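Local coordinates for mannosephosphate isomerase, putative (Archaeoglobus fulgidus, PDB 1ZX5), which probably catalyses the reversible conversion of D-mannose 6-phosphate to D-fructose 6-phosphate, with zinc as its cofactor, at residues S39-A44 / V87-A92; A120-N125 / R182-S187; E161-D166 / G220-A225. One frame throughout, in Å; residues are numbered along the deposited sequence. Where two conformers were deposited one is given.

Contact 1 of 3, residues S39-A44 / V87-A92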
loop_
_atom_site.group_PDB
_atom_site.type_symbol
_atom_site.label_atom_id
_atom_site.label_comp_id
_atom_site.label_asym_id
_atom_site.label_seq_id
_atom_site.Cartn_x
_atom_site.Cartn_y
_atom_site.Cartn_z
ATOM N N SER A 39 -7.238 3.919 4.795
ATOM C CA SER A 39 -7.277 2.988 5.908
ATOM C C SER A 39 -5.922 2.319 5.993
ATOM O O SER A 39 -5.499 1.692 5.028
ATOM C CB SER A 39 -8.334 1.905 5.684
ATOM O OG SER A 39 -8.194 0.921 6.687
ATOM N N TRP A 40 -5.267 2.440 7.144
ATOM C CA TRP A 40 -3.931 1.905 7.365
ATOM C C TRP A 40 -4.067 0.537 8.017
ATOM O O TRP A 40 -4.611 0.409 9.119
ATOM C CB TRP A 40 -3.100 2.867 8.236
ATOM C CG TRP A 40 -2.715 4.181 7.530
ATOM C CD1 TRP A 40 -3.418 4.826 6.539
ATOM C CD2 TRP A 40 -1.558 4.998 7.788
ATOM N NE1 TRP A 40 -2.762 5.977 6.161
ATOM C CE2 TRP A 40 -1.618 6.107 6.904
ATOM C CE3 TRP A 40 -0.472 4.898 8.674
ATOM C CZ2 TRP A 40 -0.635 7.108 6.881
ATOM C CZ3 TRP A 40 0.509 5.895 8.648
ATOM C CH2 TRP A 40 0.418 6.985 7.759
ATOM N N GLU A 41 -3.605 -0.492 7.308
ATOM C CA GLU A 41 -3.821 -1.871 7.715
ATOM C C GLU A 41 -2.531 -2.434 8.300
ATOM O O GLU A 41 -1.560 -2.636 7.579
ATOM C CB GLU A 41 -4.275 -2.709 6.509
ATOM C CG GLU A 41 -5.457 -2.120 5.709
ATOM C CD GLU A 41 -6.812 -2.415 6.348
ATOM O OE1 GLU A 41 -6.988 -3.507 6.910
ATOM O OE2 GLU A 41 -7.716 -1.564 6.290
ATOM N N PHE A 42 -2.535 -2.697 9.609
ATOM C CA PHE A 42 -1.363 -3.202 10.343
ATOM C C PHE A 42 -0.189 -2.245 10.270
ATOM O O PHE A 42 0.960 -2.655 10.119
ATOM C CB PHE A 42 -0.996 -4.637 9.909
ATOM C CG PHE A 42 -2.116 -5.598 10.117
ATOM C CD1 PHE A 42 -2.480 -5.984 11.411
ATOM C CD2 PHE A 42 -2.868 -6.056 9.038
ATOM C CE1 PHE A 42 -3.555 -6.858 11.630
ATOM C CE2 PHE A 42 -3.933 -6.936 9.238
ATOM C CZ PHE A 42 -4.279 -7.334 10.542
ATOM N N SER A 43 -0.500 -0.954 10.389
ATOM C CA SER A 43 0.515 0.078 10.401
ATOM C C SER A 43 1.392 -0.026 11.641
ATOM O O SER A 43 0.890 -0.011 12.767
ATOM C CB SER A 43 -0.126 1.459 10.352
ATOM O OG SER A 43 0.820 2.449 10.735
ATOM N N ALA A 44 2.701 -0.134 11.416
ATOM C CA ALA A 44 3.677 0.105 12.472
ATOM C C ALA A 44 4.381 1.452 12.250
ATOM O O ALA A 44 5.516 1.639 12.678
ATOM C CB ALA A 44 4.682 -1.021 12.548
ATOM N N VAL A 87 0.755 -0.710 4.625
ATOM C CA VAL A 87 -0.330 -1.133 3.759
ATOM C C VAL A 87 -1.500 -0.192 3.967
ATOM O O VAL A 87 -1.946 0.006 5.097
ATOM C CB VAL A 87 -0.764 -2.613 4.042
ATOM C CG1 VAL A 87 -1.883 -3.025 3.119
ATOM C CG2 VAL A 87 0.422 -3.566 3.889
ATOM N N ARG A 88 -1.990 0.385 2.870
ATOM C CA ARG A 88 -3.075 1.341 2.922
ATOM C C ARG A 88 -4.109 1.102 1.837
ATOM O O ARG A 88 -3.746 0.921 0.676
ATOM C CB ARG A 88 -2.530 2.748 2.730
ATOM C CG ARG A 88 -1.609 3.194 3.828
ATOM C CD ARG A 88 -1.273 4.640 3.649
ATOM N NE ARG A 88 -0.231 4.857 2.659
ATOM C CZ ARG A 88 0.169 6.063 2.268
ATOM N NH1 ARG A 88 -0.402 7.161 2.767
ATOM N NH2 ARG A 88 1.142 6.176 1.374
ATOM N N LEU A 89 -5.388 1.107 2.221
ATOM C CA LEU A 89 -6.467 1.342 1.273
ATOM C C LEU A 89 -6.536 2.845 1.036
ATOM O O LEU A 89 -6.479 3.627 2.000
ATOM C CB LEU A 89 -7.814 0.826 1.807
ATOM C CG LEU A 89 -7.908 -0.680 2.084
ATOM C CD1 LEU A 89 -9.249 -1.009 2.731
ATOM C CD2 LEU A 89 -7.694 -1.468 0.792
ATOM N N ILE A 90 -6.641 3.237 -0.238
ATOM C CA ILE A 90 -6.689 4.657 -0.639
ATOM C C ILE A 90 -7.901 4.884 -1.537
ATOM O O ILE A 90 -8.075 4.198 -2.541
ATOM C CB ILE A 90 -5.412 5.096 -1.427
ATOM C CG1 ILE A 90 -4.119 4.817 -0.641
ATOM C CG2 ILE A 90 -5.523 6.571 -1.938
ATOM C CD1 ILE A 90 -3.851 5.755 0.487
ATOM N N ASP A 91 -8.733 5.848 -1.168
ATOM C CA ASP A 91 -9.874 6.233 -1.982
ATOM C C ASP A 91 -9.610 7.614 -2.572
ATOM O O ASP A 91 -9.986 8.638 -1.985
ATOM C CB ASP A 91 -11.170 6.220 -1.160
ATOM C CG ASP A 91 -12.408 6.501 -2.008
ATOM O OD1 ASP A 91 -12.323 6.341 -3.247
ATOM O OD2 ASP A 91 -13.467 6.889 -1.439
ATOM N N ALA A 92 -8.921 7.635 -3.713
ATOM C CA ALA A 92 -8.609 8.893 -4.391
ATOM C C ALA A 92 -9.803 9.262 -5.262
ATOM O O ALA A 92 -9.765 9.125 -6.483
ATOM C CB ALA A 92 -7.308 8.762 -5.215
HETATM O O HOH W 1 1.047 -1.988 7.190
#
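W40 and R88 face each other as a non-hydrogen-bonded pair on neighbouring antiparallel strands, part of the cupin-type sheet of this type I phosphomannose isomerase. R88 runs outward along the indole, atom by atom. Its CB sits 3.9 Å from S39 O. CG, held anti to the carbonyl carbon (chi1 -64°), runs alongside the indole and comes within 3.6 Å of W40 CD1. CD is next: it lies over the face of the five-membered ring in a CH-pi contact, 3.6 Å from the W40 ring centroid and 27° off its normal. A bend at chi3 (-80°) then turns the guanidinium steeply against the indole plane, and NH1 reaches a salt bridge with E38 OE1. The same carboxylate oxygen takes the hydrogen bond from W40 NE1, so one acid ties ring and arginine together. With an alanine at W40, the R88 methylenes would probably lose the surface they lie on, and E38 OE1 the indole N-H. S39, E41, V87 and L89 turn to the other face. Backbone bonds run both ways between S39 and L89, S39 N to L89 O being 2.9 Å. S39 OG donates to the buried E41 OE2 at 2.6 Å, an oxygen also engaged by K29. Nearby, a water accepts from V87 N at 2.9 Å and donates to E41 O at 2.7 Å.

Contact 2 of 3, residues A120-N125 / R182-S187; sequences AWLVFN and RVLEVS
W121 and E185 lie side by side and point the same way, a non-hydrogen-bonded pair in the antiparallel cupin sheet. In the conformer described, one of two modelled, the carboxylate stacks over a face of the indole with the planes 19° apart, and E185 CG makes a CH-pi contact 3.7 Å from the centroid of the five-membered ring. The NE1 hydrogen lies nearly in the ring plane, so although E185 OE1 is close, the angle is too poor for a hydrogen bond; this is stacking, and tentative given the second conformer. V183 joins the same face of the sheet, its CG2 crossing to within 3.8 Å of W121 CB. The opposite face belongs to A120, L122, L184 and V186. L122 and L184 form a hydrogen-bonded pair, with L184 N to L122 O only 2.7 Å, and both side chains pack on V294 of strand 291-298 in the five-stranded sheet. F124, past the end of its strand, keeps a backbone bond from its N to R182 O (2.8 Å) and slants its ring across L184, F124 CE2 meeting L184 CB at 3.6 Å. N125 and R182 cross at about a right angle; the arginine chain is extended and its CD passes 3.9 Å from N125 ND2, which itself bonds to G180 O. N125 OD1 accepts R182 N at 2.9 Å in an almost straight bond (176°), the donor standing above the amide plane.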
loop_
_atom_site.group_PDB
_atom_site.type_symbol
_atom_site.label_atom_id
_atom_site.label_comp_id
_atom_site.label_asym_id
_atom_site.label_seq_id
_atom_site.Cartn_x
_atom_site.Cartn_y
_atom_site.Cartn_z
ATOM N N ALA A 120 3.825 -0.591 -4.509
ATOM C CA ALA A 120 3.074 -1.398 -5.433
ATOM C C ALA A 120 1.584 -1.090 -5.210
ATOM O O ALA A 120 1.102 -1.045 -4.079
ATOM C CB ALA A 120 3.388 -2.876 -5.213
ATOM N N TRP A 121 0.871 -0.862 -6.305
ATOM C CA TRP A 121 -0.535 -0.466 -6.282
ATOM C C TRP A 121 -1.359 -1.586 -6.872
ATOM O O TRP A 121 -0.974 -2.167 -7.879
ATOM C CB TRP A 121 -0.740 0.762 -7.172
ATOM C CG TRP A 121 -0.263 2.074 -6.624
ATOM C CD1 TRP A 121 0.586 2.284 -5.571
ATOM C CD2 TRP A 121 -0.597 3.370 -7.136
ATOM N NE1 TRP A 121 0.779 3.631 -5.378
ATOM C CE2 TRP A 121 0.061 4.322 -6.326
ATOM C CE3 TRP A 121 -1.394 3.821 -8.209
ATOM C CZ2 TRP A 121 -0.046 5.708 -6.556
ATOM C CZ3 TRP A 121 -1.505 5.204 -8.436
ATOM C CH2 TRP A 121 -0.836 6.127 -7.613
ATOM N N LEU A 122 -2.479 -1.893 -6.226
ATOM C CA LEU A 122 -3.500 -2.774 -6.770
ATOM C C LEU A 122 -4.808 -1.991 -6.786
ATOM O O LEU A 122 -5.322 -1.571 -5.749
ATOM C CB LEU A 122 -3.648 -4.058 -5.946
ATOM C CG LEU A 122 -4.690 -5.065 -6.470
ATOM C CD1 LEU A 122 -4.223 -5.783 -7.760
ATOM C CD2 LEU A 122 -5.063 -6.074 -5.378
ATOM N N VAL A 123 -5.326 -1.799 -7.984
ATOM C CA VAL A 123 -6.483 -0.958 -8.231
ATOM C C VAL A 123 -7.743 -1.833 -8.162
ATOM O O VAL A 123 -7.698 -3.007 -8.515
ATOM C CB VAL A 123 -6.289 -0.295 -9.628
ATOM C CG1 VAL A 123 -7.582 0.182 -10.232
ATOM C CG2 VAL A 123 -5.219 0.819 -9.566
ATOM N N PHE A 124 -8.859 -1.271 -7.705
ATOM C CA PHE A 124 -10.087 -2.047 -7.534
ATOM C C PHE A 124 -11.215 -1.666 -8.470
ATOM O O PHE A 124 -12.236 -2.331 -8.491
ATOM C CB PHE A 124 -10.578 -1.985 -6.078
ATOM C CG PHE A 124 -9.649 -2.653 -5.110
ATOM C CD1 PHE A 124 -9.386 -4.022 -5.206
ATOM C CD2 PHE A 124 -9.005 -1.916 -4.135
ATOM C CE1 PHE A 124 -8.502 -4.650 -4.334
ATOM C CE2 PHE A 124 -8.135 -2.531 -3.241
ATOM C CZ PHE A 124 -7.885 -3.906 -3.339
ATOM N N ASN A 125 -11.044 -0.602 -9.245
ATOM C CA ASN A 125 -12.161 -0.082 -10.019
ATOM C C ASN A 125 -11.682 0.487 -11.345
ATOM O O ASN A 125 -10.508 0.363 -11.690
ATOM C CB ASN A 125 -12.949 0.963 -9.195
ATOM C CG ASN A 125 -12.196 2.285 -9.030
ATOM O OD1 ASN A 125 -10.962 2.314 -8.964
ATOM N ND2 ASN A 125 -12.941 3.385 -8.974
ATOM N N ARG A 182 -9.835 3.678 -6.627
ATOM C CA ARG A 182 -9.801 2.910 -5.383
ATOM C C ARG A 182 -8.645 1.933 -5.475
ATOM O O ARG A 182 -8.550 1.166 -6.429
ATOM C CB ARG A 182 -11.100 2.130 -5.195
ATOM C CG ARG A 182 -12.328 3.011 -5.131
ATOM C CD ARG A 182 -13.572 2.189 -5.302
ATOM N NE ARG A 182 -14.761 3.017 -5.171
ATOM C CZ ARG A 182 -16.010 2.556 -5.259
ATOM N NH1 ARG A 182 -16.242 1.270 -5.493
ATOM N NH2 ARG A 182 -17.033 3.382 -5.118
ATOM N N VAL A 183 -7.773 1.948 -4.474
ATOM C CA VAL A 183 -6.486 1.270 -4.622
ATOM C C VAL A 183 -5.949 0.767 -3.275
ATOM O O VAL A 183 -6.172 1.380 -2.211
ATOM C CB VAL A 183 -5.465 2.181 -5.446
ATOM C CG1 VAL A 183 -5.474 3.603 -4.959
ATOM C CG2 VAL A 183 -4.038 1.628 -5.446
ATOM N N LEU A 184 -5.309 -0.398 -3.325
ATOM C CA LEU A 184 -4.508 -0.905 -2.233
ATOM C C LEU A 184 -3.062 -0.532 -2.541
ATOM O O LEU A 184 -2.535 -0.917 -3.591
ATOM C CB LEU A 184 -4.667 -2.426 -2.162
ATOM C CG LEU A 184 -3.813 -3.222 -1.160
ATOM C CD1 LEU A 184 -4.143 -2.813 0.273
ATOM C CD2 LEU A 184 -4.035 -4.706 -1.335
ATOM N N GLU A 185 -2.414 0.202 -1.636
ATOM C CA GLU A 185 -1.022 0.635 -1.840
ATOM C C GLU A 185 -0.081 0.039 -0.790
ATOM O O GLU A 185 -0.154 0.386 0.394
ATOM C CB GLU A 185 -0.912 2.185 -1.882
ATOM C CG GLU A 185 -1.732 2.821 -3.009
ATOM C CD GLU A 185 -1.548 4.330 -3.194
ATOM O OE1 GLU A 185 -0.578 4.922 -2.660
ATOM O OE2 GLU A 185 -2.392 4.922 -3.906
ATOM N N VAL A 186 0.795 -0.862 -1.228
ATOM C CA VAL A 186 1.784 -1.455 -0.348
ATOM C C VAL A 186 3.083 -0.702 -0.603
ATOM O O VAL A 186 3.591 -0.698 -1.731
ATOM C CB VAL A 186 1.975 -2.978 -0.609
ATOM C CG1 VAL A 186 2.965 -3.571 0.408
ATOM C CG2 VAL A 186 0.639 -3.699 -0.555
ATOM N N SER A 187 3.616 -0.046 0.430
ATOM C CA SER A 187 4.854 0.703 0.270
ATOM C C SER A 187 5.857 0.383 1.366
ATOM O O SER A 187 5.550 -0.355 2.298
ATOM C CB SER A 187 4.574 2.197 0.251
ATOM O OG SER A 187 4.092 2.639 1.514
#

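Contact 3 of 3, residues E161-D166 / G220-A225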
loop_
_atom_site.group_PDB
_atom_site.type_symbol
_atom_site.label_atom_id
_atom_site.label_comp_id
_atom_site.label_asym_id
_atom_site.label_seq_id
_atom_site.Cartn_x
_atom_site.Cartn_y
_atom_site.Cartn_z
ATOM N N GLU A 161 -6.343 4.471 -17.912
ATOM C CA GLU A 161 -7.724 4.146 -17.595
ATOM C C GLU A 161 -7.721 2.715 -17.119
ATOM O O GLU A 161 -7.449 1.808 -17.885
ATOM C CB GLU A 161 -8.627 4.356 -18.819
ATOM C CG GLU A 161 -9.148 5.789 -18.856
ATOM C CD GLU A 161 -9.280 6.364 -20.240
ATOM O OE1 GLU A 161 -9.957 5.743 -21.103
ATOM O OE2 GLU A 161 -8.724 7.469 -20.457
ATOM N N THR A 162 -7.994 2.524 -15.835
ATOM C CA THR A 162 -7.818 1.224 -15.207
ATOM C C THR A 162 -9.039 0.320 -15.341
ATOM O O THR A 162 -10.139 0.776 -15.665
ATOM C CB THR A 162 -7.443 1.378 -13.718
ATOM O OG1 THR A 162 -8.551 1.925 -12.989
ATOM C CG2 THR A 162 -6.226 2.297 -13.555
ATOM N N THR A 163 -8.809 -0.975 -15.128
ATOM C CA THR A 163 -9.861 -1.946 -14.836
ATOM C C THR A 163 -9.456 -2.582 -13.513
ATOM O O THR A 163 -8.276 -2.514 -13.147
ATOM C CB THR A 163 -9.996 -3.036 -15.939
ATOM O OG1 THR A 163 -8.731 -3.683 -16.133
ATOM C CG2 THR A 163 -10.480 -2.429 -17.269
ATOM N N PRO A 164 -10.420 -3.181 -12.778
ATOM C CA PRO A 164 -10.075 -3.791 -11.499
ATOM C C PRO A 164 -8.856 -4.711 -11.592
ATOM O O PRO A 164 -8.724 -5.493 -12.556
ATOM C CB PRO A 164 -11.326 -4.611 -11.163
ATOM C CG PRO A 164 -12.435 -3.855 -11.801
ATOM C CD PRO A 164 -11.865 -3.302 -13.075
ATOM N N TYR A 165 -7.993 -4.620 -10.583
ATOM C CA TYR A 165 -6.840 -5.497 -10.392
ATOM C C TYR A 165 -5.641 -5.206 -11.300
ATOM O O TYR A 165 -4.658 -5.950 -11.274
ATOM C CB TYR A 165 -7.243 -6.996 -10.364
ATOM C CG TYR A 165 -8.320 -7.247 -9.334
ATOM C CD1 TYR A 165 -8.048 -7.095 -7.968
ATOM C CD2 TYR A 165 -9.630 -7.577 -9.722
ATOM C CE1 TYR A 165 -9.055 -7.283 -6.998
ATOM C CE2 TYR A 165 -10.640 -7.758 -8.771
ATOM C CZ TYR A 165 -10.341 -7.610 -7.412
ATOM O OH TYR A 165 -11.319 -7.795 -6.462
ATOM N N ASP A 166 -5.713 -4.129 -12.088
ATOM C CA ASP A 166 -4.509 -3.568 -12.689
ATOM C C ASP A 166 -3.558 -3.231 -11.562
ATOM O O ASP A 166 -4.005 -2.883 -10.450
ATOM C CB ASP A 166 -4.809 -2.281 -13.465
ATOM C CG ASP A 166 -5.459 -2.543 -14.795
ATOM O OD1 ASP A 166 -5.512 -3.719 -15.233
ATOM O OD2 ASP A 166 -5.933 -1.570 -15.406
ATOM N N GLY A 220 2.306 -2.942 -13.748
ATOM C CA GLY A 220 2.564 -4.327 -13.355
ATOM C C GLY A 220 1.704 -5.289 -14.161
ATOM O O GLY A 220 1.005 -4.875 -15.089
ATOM N N LYS A 221 1.749 -6.572 -13.803
ATOM C CA LYS A 221 0.842 -7.583 -14.391
ATOM C C LYS A 221 -0.521 -7.557 -13.706
ATOM O O LYS A 221 -0.632 -7.136 -12.556
ATOM C CB LYS A 221 1.434 -8.993 -14.276
ATOM C CG LYS A 221 2.662 -9.203 -15.155
ATOM C CD LYS A 221 3.164 -10.637 -15.106
ATOM C CE LYS A 221 4.568 -10.737 -15.735
ATOM N NZ LYS A 221 4.909 -12.163 -16.070
ATOM N N LYS A 222 -1.551 -8.008 -14.413
ATOM C CA LYS A 222 -2.875 -8.156 -13.824
ATOM C C LYS A 222 -2.806 -8.953 -12.507
ATOM O O LYS A 222 -2.314 -10.083 -12.475
ATOM C CB LYS A 222 -3.837 -8.820 -14.832
ATOM C CG LYS A 222 -5.273 -9.034 -14.321
ATOM C CD LYS A 222 -6.015 -7.742 -13.978
ATOM C CE LYS A 222 -6.560 -7.054 -15.216
ATOM N NZ LYS A 222 -7.332 -5.817 -14.906
ATOM N N GLY A 223 -3.259 -8.332 -11.423
ATOM C CA GLY A 223 -3.358 -8.988 -10.121
ATOM C C GLY A 223 -2.052 -9.336 -9.419
ATOM O O GLY A 223 -2.054 -10.123 -8.482
HETATM N N MSE A 224 -0.942 -8.734 -9.836
HETATM C CA MSE A 224 0.366 -9.195 -9.398
HETATM C C MSE A 224 1.429 -8.134 -9.633
HETATM O O MSE A 224 1.664 -7.725 -10.772
HETATM C CB MSE A 224 0.710 -10.430 -10.215
HETATM C CG MSE A 224 1.594 -11.446 -9.584
HETATM SE SE MSE A 224 1.776 -12.868 -10.971
HETATM C CE MSE A 224 3.667 -12.546 -11.460
ATOM N N ALA A 225 2.074 -7.691 -8.559
ATOM C CA ALA A 225 3.168 -6.733 -8.657
ATOM C C ALA A 225 4.154 -6.917 -7.514
ATOM O O ALA A 225 3.778 -7.376 -6.434
ATOM C CB ALA A 225 2.631 -5.290 -8.664
#
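K222 NZ sits among three acceptors of the 161-166 loop. It donates to T163 OG1 and P164 O, both at 2.8 Å, and its 2.8 Å bond to D166 OD1 is also a salt bridge. The ammonium comes from above the flat groups, 37° out of the P164 carbonyl plane and 46° out of the D166 carboxylate plane. The lysine gets there by bending: CG starts anti to the backbone N, then turns at chi2 and chi3 curl the chain back over Y165, placing K222 CD 3.5 Å from Y165 O. Beside it, G223 N donates to the same Y165 O at 2.8 Å, so main chain and side chain of the 220-225 segment grip one short run of residues. In the next shell T163 N donates to D166 OD2 at 3.0 Å, nearly straight, fixing the carboxylate's rotation while its other oxygen serves the lysine. D166 N closes back on T163 O at 3.2 Å, and on the partner turn selenomethionine M224 N closes on K221 O at 3.2 Å. Farther out, T167 OG1 is hydrogen-bonded to K221 O and M224 O, and Y165 OH to E256. The result is two docked type II beta turns, Y165 and G223 third with positive phi, leading into strand 167-170 and running into strand 224-226, edge strands within this chain of the six- and five-stranded sheets of a cupin-class fold.

In the fold
Contacts 1 and 2 lie in one six-stranded sheet, their centres 10 Å apart. Strands 85-92 and 181-188 are neighbours, joined by probable hydrogen bonds I90 N to V183 O (2.7 Å) and R88 O to E185 N (2.8 Å). Contact 3 is at the surface, its centre 9 Å from that of contact 2 and 18 Å from contact 1's; V123 O to Y165 N (2.6 Å) probably links it to contact 2. The R88 and E185 side chains each come within about 3 Å, nearest atoms, of a bound glycerol, probably from the crystallisation liquor. The fructofuranose pocket is lined by P95 to Q97, soon after strand 85-92, and D150 to K154, outside all three contacts.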